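Putative cytochrome P450 120 (Synechocystis sp., PDB 2VE3) binds heme and retinoic acid and, as a cytochrome P450, probably works as a monooxygenase. Local coordinates at residues F18-P21 with W22-E25; I57-G61 with A62-R66; A78-P81 with L82-I86. All coordinates share one frame; numbering follows the deposited sequence.

Starting from the N terminus, contact 1 (18-25) comes first, a tight reversal at the surface that leads into helix 26-31. The chain then builds strands 47-51 and 54-59, and contact 2 (57-66) joins the end of the second strand to helix 62-68. Contact 3 (78-86) makes a similar step, from strand 76-79 to helix 82-88. Each contact closes only its own short turn, and the three follow in series with no nesting or crossing. Contacts 2 and 3 both leave one five-stranded mixed sheet, their centres about 21 Å apart. Contacts 1 and 3 meet in space, where Trp22 CZ2 lies 4.3 Å from Leu82 CD2.

Contact 1. Residues F18-P21 with W22-E25; sequences FGLP and WLGE
The peptide carbonyls of Leu20 and Pro21 are the flat groups that meet the second half of the turn, and both are approached by donors standing well above their planes. Gly24 N donates to Leu20 O at 2.9 Å. Leu23 N donates to Pro21 O at 2.7 Å. Both bonds are bent, as expected where so few residues reverse the chain. The Phe18 ring turns away from 22-25 to take a cation-pi contact with Lys48 and to meet the ring of Trp340 at a steep angle, while the Trp22 indole also leads away from the turn.

On the outside, Leu20 and Leu23 run side by side and point the same way, with CD1 of Leu20 3.7 Å from CD2 of Leu23. Leu23 holds CG anti to its nitrogen (chi1 -177°), which carries that methyl alongside the Leu20 methyl.

The returning backbone comes close: Gly24 CA makes a C-H···O contact with Phe18 O at 3.0 Å. Gly24 has a positive phi, and a beta carbon there would crowd that same oxygen, so glycine suits the site. Beyond it, the Glu25 carboxylate bonds to Thr49 and forms a salt bridge with Arg39, tying the end of the turn to the sheet and to helix 35-43.

The bond over Trp22 (phi/psi 58/-67°) defines a classic gamma turn, set within the alpha-turn closed by Gly24 and Leu20. The sequence resembles the proline- and glycine-rich segment near the N terminus of many P450s.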
loop_
_atom_site.group_PDB
_atom_site.type_symbol
_atom_site.label_atom_id
_atom_site.label_comp_id
_atom_site.label_asym_id
_atom_site.label_seq_id
_atom_site.Cartn_x
_atom_site.Cartn_y
_atom_site.Cartn_z
ATOM N N PHE A 18 19.603 -7.454 19.839
ATOM C CA PHE A 18 19.370 -6.011 19.842
ATOM C C PHE A 18 20.427 -5.256 19.061
ATOM O O PHE A 18 20.166 -4.153 18.580
ATOM C CB PHE A 18 19.305 -5.466 21.274
ATOM C CG PHE A 18 17.943 -5.571 21.914
ATOM C CD1 PHE A 18 16.792 -5.673 21.145
ATOM C CD2 PHE A 18 17.810 -5.525 23.291
ATOM C CE1 PHE A 18 15.543 -5.754 21.745
ATOM C CE2 PHE A 18 16.561 -5.601 23.891
ATOM C CZ PHE A 18 15.432 -5.710 23.113
ATOM N N GLY A 19 21.616 -5.855 18.936
ATOM C CA GLY A 19 22.745 -5.242 18.216
ATOM C C GLY A 19 23.334 -4.031 18.928
ATOM O O GLY A 19 23.248 -3.923 20.151
ATOM N N LEU A 20 23.928 -3.123 18.156
ATOM C CA LEU A 20 24.517 -1.886 18.688
ATOM C C LEU A 20 23.467 -1.005 19.348
ATOM O O LEU A 20 22.295 -1.082 18.987
ATOM C CB LEU A 20 25.200 -1.089 17.569
ATOM C CG LEU A 20 26.404 -1.745 16.898
ATOM C CD1 LEU A 20 26.631 -1.252 15.463
ATOM C CD2 LEU A 20 27.641 -1.562 17.764
ATOM N N PRO A 21 23.889 -0.145 20.309
ATOM C CA PRO A 21 22.952 0.844 20.848
ATOM C C PRO A 21 22.433 1.755 19.732
ATOM O O PRO A 21 23.176 2.089 18.806
ATOM C CB PRO A 21 23.806 1.638 21.848
ATOM C CG PRO A 21 24.922 0.732 22.193
ATOM C CD PRO A 21 25.218 -0.024 20.935
ATOM N N TRP A 22 21.156 2.113 19.831
ATOM C CA TRP A 22 20.407 2.860 18.812
ATOM C C TRP A 22 20.354 2.197 17.422
ATOM O O TRP A 22 19.282 1.777 16.992
ATOM C CB TRP A 22 20.837 4.341 18.743
ATOM C CG TRP A 22 19.683 5.241 18.470
ATOM C CD1 TRP A 22 18.890 5.861 19.396
ATOM C CD2 TRP A 22 19.155 5.597 17.185
ATOM N NE1 TRP A 22 17.911 6.592 18.766
ATOM C CE2 TRP A 22 18.053 6.453 17.411
ATOM C CE3 TRP A 22 19.517 5.292 15.865
ATOM C CZ2 TRP A 22 17.301 6.998 16.367
ATOM C CZ3 TRP A 22 18.763 5.837 14.822
ATOM C CH2 TRP A 22 17.668 6.678 15.084
ATOM N N LEU A 23 21.489 2.100 16.728
ATOM C CA LEU A 23 21.510 1.513 15.379
ATOM C C LEU A 23 20.853 0.124 15.326
ATOM O O LEU A 23 20.085 -0.164 14.404
ATOM C CB LEU A 23 22.921 1.484 14.776
ATOM C CG LEU A 23 23.044 0.949 13.340
ATOM C CD1 LEU A 23 22.505 1.932 12.297
ATOM C CD2 LEU A 23 24.477 0.556 13.025
ATOM N N GLY A 24 21.147 -0.719 16.311
ATOM C CA GLY A 24 20.540 -2.045 16.418
ATOM C C GLY A 24 20.670 -2.824 15.130
ATOM O O GLY A 24 21.747 -2.892 14.555
ATOM N N GLU A 25 19.565 -3.403 14.673
ATOM C CA GLU A 25 19.566 -4.126 13.392
ATOM C C GLU A 25 18.899 -3.315 12.276
ATOM O O GLU A 25 18.413 -3.881 11.294
ATOM C CB GLU A 25 18.893 -5.496 13.533
ATOM C CG GLU A 25 19.450 -6.376 14.642
ATOM C CD GLU A 25 19.001 -7.827 14.498
ATOM O OE1 GLU A 25 17.831 -8.147 14.816
ATOM O OE2 GLU A 25 19.823 -8.650 14.053
#

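Contact 2. Residues I57-G61 with A62-R66; sequences IFISG and ALANR
Gly61, Ala64 and Ile59 carry this junction of strand and helix. Gly61 is the N-cap of helix 62-68, and its carbonyl starts the helical bonding: Asn65 N donates to Gly61 O at 3.0 Å, in line with the C=O bond. The backbone angles of Gly61 (92/163°) would jam a beta carbon against the carbonyl of Ser60, which calls for glycine. Without a capping side chain at this position, a water does the work at the third helical residue, accepting from Ala64 N at 2.9 Å and donating to Ser60 O at 2.8 Å.

Ala64 points its methyl back at the strand. CB lies 3.3 Å from Ser60 O and is met from the other direction by Ile59, whose CD1 comes to 3.7 Å. The CG1 branch of Ile59 sits between its nitrogen and carbonyl carbon (chi1 62°), a placement that folds CD1 under the first turn, where it also reaches Ala64 O at 3.5 Å.

The Asn65 side chain curls back over the cap, with CG 3.2 Å from Gly61 O. Its amide nitrogen donates to Phe379 O, so this buried polar group is held by a neighbouring loop. Thr349 bonds to Gly61 N, linking the cap to helix 346-349.

Strand 54-59 runs between antiparallel strand 47-51 and parallel strand 341-345, with Phe58 touching the retinoic acid. Helix 62-68, in the place of helix B of P450s, leaves the end of this strand and lays Asn65 against Tyr344 of strand 341-345.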
loop_
_atom_site.group_PDB
_atom_site.type_symbol
_atom_site.label_atom_id
_atom_site.label_comp_id
_atom_site.label_asym_id
_atom_site.label_seq_id
_atom_site.Cartn_x
_atom_site.Cartn_y
_atom_site.Cartn_z
ATOM N N ILE A 57 9.253 -6.101 18.822
ATOM C CA ILE A 57 8.882 -7.517 18.737
ATOM C C ILE A 57 8.124 -7.745 17.433
ATOM O O ILE A 57 7.127 -7.087 17.177
ATOM C CB ILE A 57 8.029 -7.972 19.963
ATOM C CG1 ILE A 57 8.778 -7.677 21.271
ATOM C CG2 ILE A 57 7.667 -9.462 19.862
ATOM C CD1 ILE A 57 8.063 -8.130 22.544
ATOM N N PHE A 58 8.632 -8.648 16.599
ATOM C CA PHE A 58 7.955 -9.041 15.364
ATOM C C PHE A 58 7.062 -10.273 15.599
ATOM O O PHE A 58 7.518 -11.304 16.101
ATOM C CB PHE A 58 8.979 -9.355 14.273
ATOM C CG PHE A 58 9.533 -8.134 13.548
ATOM C CD1 PHE A 58 9.493 -8.069 12.160
ATOM C CD2 PHE A 58 10.126 -7.081 14.244
ATOM C CE1 PHE A 58 10.013 -6.966 11.471
ATOM C CE2 PHE A 58 10.650 -5.981 13.564
ATOM C CZ PHE A 58 10.595 -5.929 12.180
ATOM N N ILE A 59 5.796 -10.147 15.212
ATOM C CA ILE A 59 4.811 -11.224 15.287
ATOM C C ILE A 59 4.134 -11.397 13.926
ATOM O O ILE A 59 4.190 -10.486 13.078
ATOM C CB ILE A 59 3.722 -10.927 16.350
ATOM C CG1 ILE A 59 2.931 -9.645 15.996
ATOM C CG2 ILE A 59 4.339 -10.880 17.741
ATOM C CD1 ILE A 59 1.724 -9.350 16.887
ATOM N N SER A 60 3.509 -12.561 13.720
ATOM C CA SER A 60 2.690 -12.834 12.513
ATOM C C SER A 60 1.681 -13.990 12.691
ATOM O O SER A 60 1.679 -14.687 13.702
ATOM C CB SER A 60 3.584 -13.086 11.292
ATOM O OG SER A 60 4.325 -14.277 11.454
ATOM N N GLY A 61 0.823 -14.190 11.694
ATOM C CA GLY A 61 -0.194 -15.227 11.777
ATOM C C GLY A 61 -1.495 -14.714 12.351
ATOM O O GLY A 61 -1.535 -13.649 12.974
ATOM N N ALA A 62 -2.561 -15.493 12.143
ATOM C CA ALA A 62 -3.919 -15.102 12.525
ATOM C C ALA A 62 -4.043 -14.688 14.003
ATOM O O ALA A 62 -4.629 -13.655 14.328
ATOM C CB ALA A 62 -4.901 -16.225 12.192
ATOM N N LEU A 63 -3.479 -15.490 14.891
ATOM C CA LEU A 63 -3.646 -15.265 16.324
ATOM C C LEU A 63 -2.913 -14.035 16.829
ATOM O O LEU A 63 -3.437 -13.311 17.668
ATOM C CB LEU A 63 -3.238 -16.500 17.131
ATOM C CG LEU A 63 -4.105 -17.765 17.069
ATOM C CD1 LEU A 63 -3.962 -18.490 18.372
ATOM C CD2 LEU A 63 -5.578 -17.477 16.813
ATOM N N ALA A 64 -1.703 -13.812 16.321
ATOM C CA ALA A 64 -0.933 -12.618 16.654
ATOM C C ALA A 64 -1.621 -11.361 16.101
ATOM O O ALA A 64 -1.621 -10.309 16.755
ATOM C CB ALA A 64 0.485 -12.736 16.137
ATOM N N ASN A 65 -2.229 -11.494 14.919
ATOM C CA ASN A 65 -3.005 -10.413 14.304
ATOM C C ASN A 65 -4.283 -10.127 15.079
ATOM O O ASN A 65 -4.706 -8.981 15.190
ATOM C CB ASN A 65 -3.344 -10.718 12.836
ATOM C CG ASN A 65 -2.125 -10.718 11.942
ATOM O OD1 ASN A 65 -1.069 -10.217 12.315
ATOM N ND2 ASN A 65 -2.256 -11.314 10.769
ATOM N N ARG A 66 -4.895 -11.186 15.598
ATOM C CA ARG A 66 -6.063 -11.076 16.466
ATOM C C ARG A 66 -5.712 -10.279 17.728
ATOM O O ARG A 66 -6.347 -9.291 18.042
ATOM C CB ARG A 66 -6.585 -12.491 16.803
ATOM C CG ARG A 66 -7.892 -12.536 17.580
ATOM C CD ARG A 66 -8.263 -13.963 17.987
ATOM N NE ARG A 66 -8.738 -14.783 16.860
ATOM C CZ ARG A 66 -9.004 -16.091 16.935
ATOM N NH1 ARG A 66 -8.849 -16.753 18.085
ATOM N NH2 ARG A 66 -9.434 -16.743 15.861
HETATM O O HOH W 1 -0.154 -16.094 15.279
#

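Contact 3. Residues A78-P81 with L82-I86; sequences ATWP and LSTRI. With REA (retinoic acid), chain D.
Leu82 opens helix 82-88 directly after Pro81, the N-cap, and turns its side chain away from the strand. The Ser83 hydroxyl bonds to Leu181 O, at the end of helix 170-181. Thr84 is the first side chain to look back. Its OG1 runs beside the proline ring, 3.6 Å from Pro81 CB, and also bonds to Leu181 O. Its CG2 methyl, opposite the backbone nitrogen (chi1 -35°), reaches toward Trp80 CB and to 3.7 Å from C18 of retinoic acid.

That same C18 methyl lies 3.8 Å above the centre of the Trp80 ring, whose CZ2 is 3.8 Å from C5. Trp80 also touches the heme. The helix occupies the place of B' in the P450 B-C loop, a region that commonly lines the substrate pocket. A serine in place of Trp80 would probably leave the ring end of retinoic acid without its flat support and open a gap beside the heme.

Arg85 closes the turn twice. Its backbone nitrogen donates to Pro81 O at 3.0 Å, and its side chain, bent at chi3 (-72°), brings NE to 2.8 Å from Trp80 O. This carbonyl lies at the guanidinium edge, and the bond is fairly straight (155° at the hydrogen).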
loop_
_atom_site.group_PDB
_atom_site.type_symbol
_atom_site.label_atom_id
_atom_site.label_comp_id
_atom_site.label_asym_id
_atom_site.label_seq_id
_atom_site.Cartn_x
_atom_site.Cartn_y
_atom_site.Cartn_z
ATOM N N ALA A 78 -0.650 3.211 17.257
ATOM C CA ALA A 78 0.050 3.126 15.964
ATOM C C ALA A 78 1.289 4.013 15.889
ATOM O O ALA A 78 1.333 5.110 16.434
ATOM C CB ALA A 78 -0.886 3.411 14.797
ATOM N N THR A 79 2.307 3.521 15.208
ATOM C CA THR A 79 3.502 4.314 14.997
ATOM C C THR A 79 4.180 3.911 13.690
ATOM O O THR A 79 3.754 2.978 13.015
ATOM C CB THR A 79 4.445 4.224 16.228
ATOM O OG1 THR A 79 5.385 5.298 16.197
ATOM C CG2 THR A 79 5.156 2.870 16.282
ATOM N N TRP A 80 5.230 4.644 13.335
ATOM C CA TRP A 80 6.007 4.373 12.136
ATOM C C TRP A 80 7.458 4.680 12.482
ATOM O O TRP A 80 7.708 5.448 13.403
ATOM C CB TRP A 80 5.503 5.215 10.955
ATOM C CG TRP A 80 4.172 4.712 10.355
ATOM C CD1 TRP A 80 2.942 5.303 10.462
ATOM C CD2 TRP A 80 3.967 3.505 9.602
ATOM N NE1 TRP A 80 1.991 4.544 9.815
ATOM C CE2 TRP A 80 2.592 3.440 9.276
ATOM C CE3 TRP A 80 4.817 2.468 9.173
ATOM C CZ2 TRP A 80 2.046 2.390 8.541
ATOM C CZ3 TRP A 80 4.269 1.425 8.431
ATOM C CH2 TRP A 80 2.899 1.397 8.120
ATOM N N PRO A 81 8.417 4.053 11.775
ATOM C CA PRO A 81 9.840 4.396 11.915
ATOM C C PRO A 81 10.136 5.919 11.876
ATOM O O PRO A 81 9.416 6.681 11.235
ATOM C CB PRO A 81 10.481 3.668 10.732
ATOM C CG PRO A 81 9.583 2.461 10.521
ATOM C CD PRO A 81 8.204 2.955 10.809
ATOM N N LEU A 82 11.185 6.345 12.571
ATOM C CA LEU A 82 11.484 7.772 12.755
ATOM C C LEU A 82 11.510 8.585 11.452
ATOM O O LEU A 82 10.982 9.708 11.402
ATOM C CB LEU A 82 12.815 7.968 13.535
ATOM C CG LEU A 82 13.193 9.444 13.777
ATOM C CD1 LEU A 82 12.079 10.169 14.532
ATOM C CD2 LEU A 82 14.538 9.630 14.487
ATOM N N SER A 83 12.142 8.026 10.421
ATOM C CA SER A 83 12.200 8.647 9.104
ATOM C C SER A 83 10.807 8.847 8.499
ATOM O O SER A 83 10.521 9.902 7.937
ATOM C CB SER A 83 13.050 7.794 8.161
ATOM O OG SER A 83 12.512 6.481 8.054
ATOM N N THR A 84 9.960 7.821 8.610
ATOM C CA THR A 84 8.593 7.849 8.068
ATOM C C THR A 84 7.743 8.925 8.740
ATOM O O THR A 84 7.028 9.662 8.069
ATOM C CB THR A 84 7.866 6.487 8.247
ATOM O OG1 THR A 84 8.799 5.415 8.114
ATOM C CG2 THR A 84 6.731 6.331 7.229
ATOM N N ARG A 85 7.828 9.003 10.061
ATOM C CA ARG A 85 7.043 9.969 10.814
ATOM C C ARG A 85 7.375 11.399 10.432
ATOM O O ARG A 85 6.478 12.159 10.115
ATOM C CB ARG A 85 7.186 9.736 12.323
ATOM C CG ARG A 85 6.219 8.667 12.831
ATOM C CD ARG A 85 6.266 8.502 14.341
ATOM N NE ARG A 85 7.503 7.851 14.750
ATOM C CZ ARG A 85 8.492 8.459 15.401
ATOM N NH1 ARG A 85 8.387 9.745 15.736
ATOM N NH2 ARG A 85 9.581 7.774 15.718
ATOM N N ILE A 86 8.672 11.728 10.400
ATOM C CA ILE A 86 9.161 13.053 10.003
ATOM C C ILE A 86 8.705 13.456 8.599
ATOM O O ILE A 86 8.273 14.590 8.378
ATOM C CB ILE A 86 10.730 13.145 10.100
ATOM C CG1 ILE A 86 11.185 12.969 11.554
ATOM C CG2 ILE A 86 11.229 14.453 9.514
ATOM C CD1 ILE A 86 12.703 12.904 11.769
HETATM C C1 REA D . 0.562 3.308 3.898
HETATM C C2 REA D . -0.241 4.547 4.283
HETATM C C3 REA D . -0.038 4.865 5.765
HETATM C C4 REA D . 1.407 5.290 6.015
HETATM C C5 REA D . 2.414 4.405 5.309
HETATM C C6 REA D . 2.032 3.492 4.319
HETATM C C7 REA D . 3.083 2.700 3.667
HETATM C C8 REA D . 3.661 1.550 4.361
HETATM C C9 REA D . 4.820 0.870 3.747
HETATM C C10 REA D . 5.625 0.069 4.644
HETATM C C11 REA D . 6.108 -1.267 4.341
HETATM C C12 REA D . 6.499 -1.994 5.547
HETATM C C13 REA D . 7.758 -2.730 5.664
HETATM C C14 REA D . 7.880 -3.462 6.861
HETATM C C15 REA D . 8.675 -4.665 7.020
HETATM C C16 REA D . 0.002 2.071 4.627
HETATM C C17 REA D . 0.416 3.138 2.386
HETATM C C18 REA D . 3.865 4.561 5.694
HETATM C C19 REA D . 5.192 1.020 2.291
HETATM C C20 REA D . 8.813 -2.669 4.590
HETATM O O1 REA D . 9.263 -5.174 6.052
HETATM O O2 REA D . 8.774 -5.195 8.137
#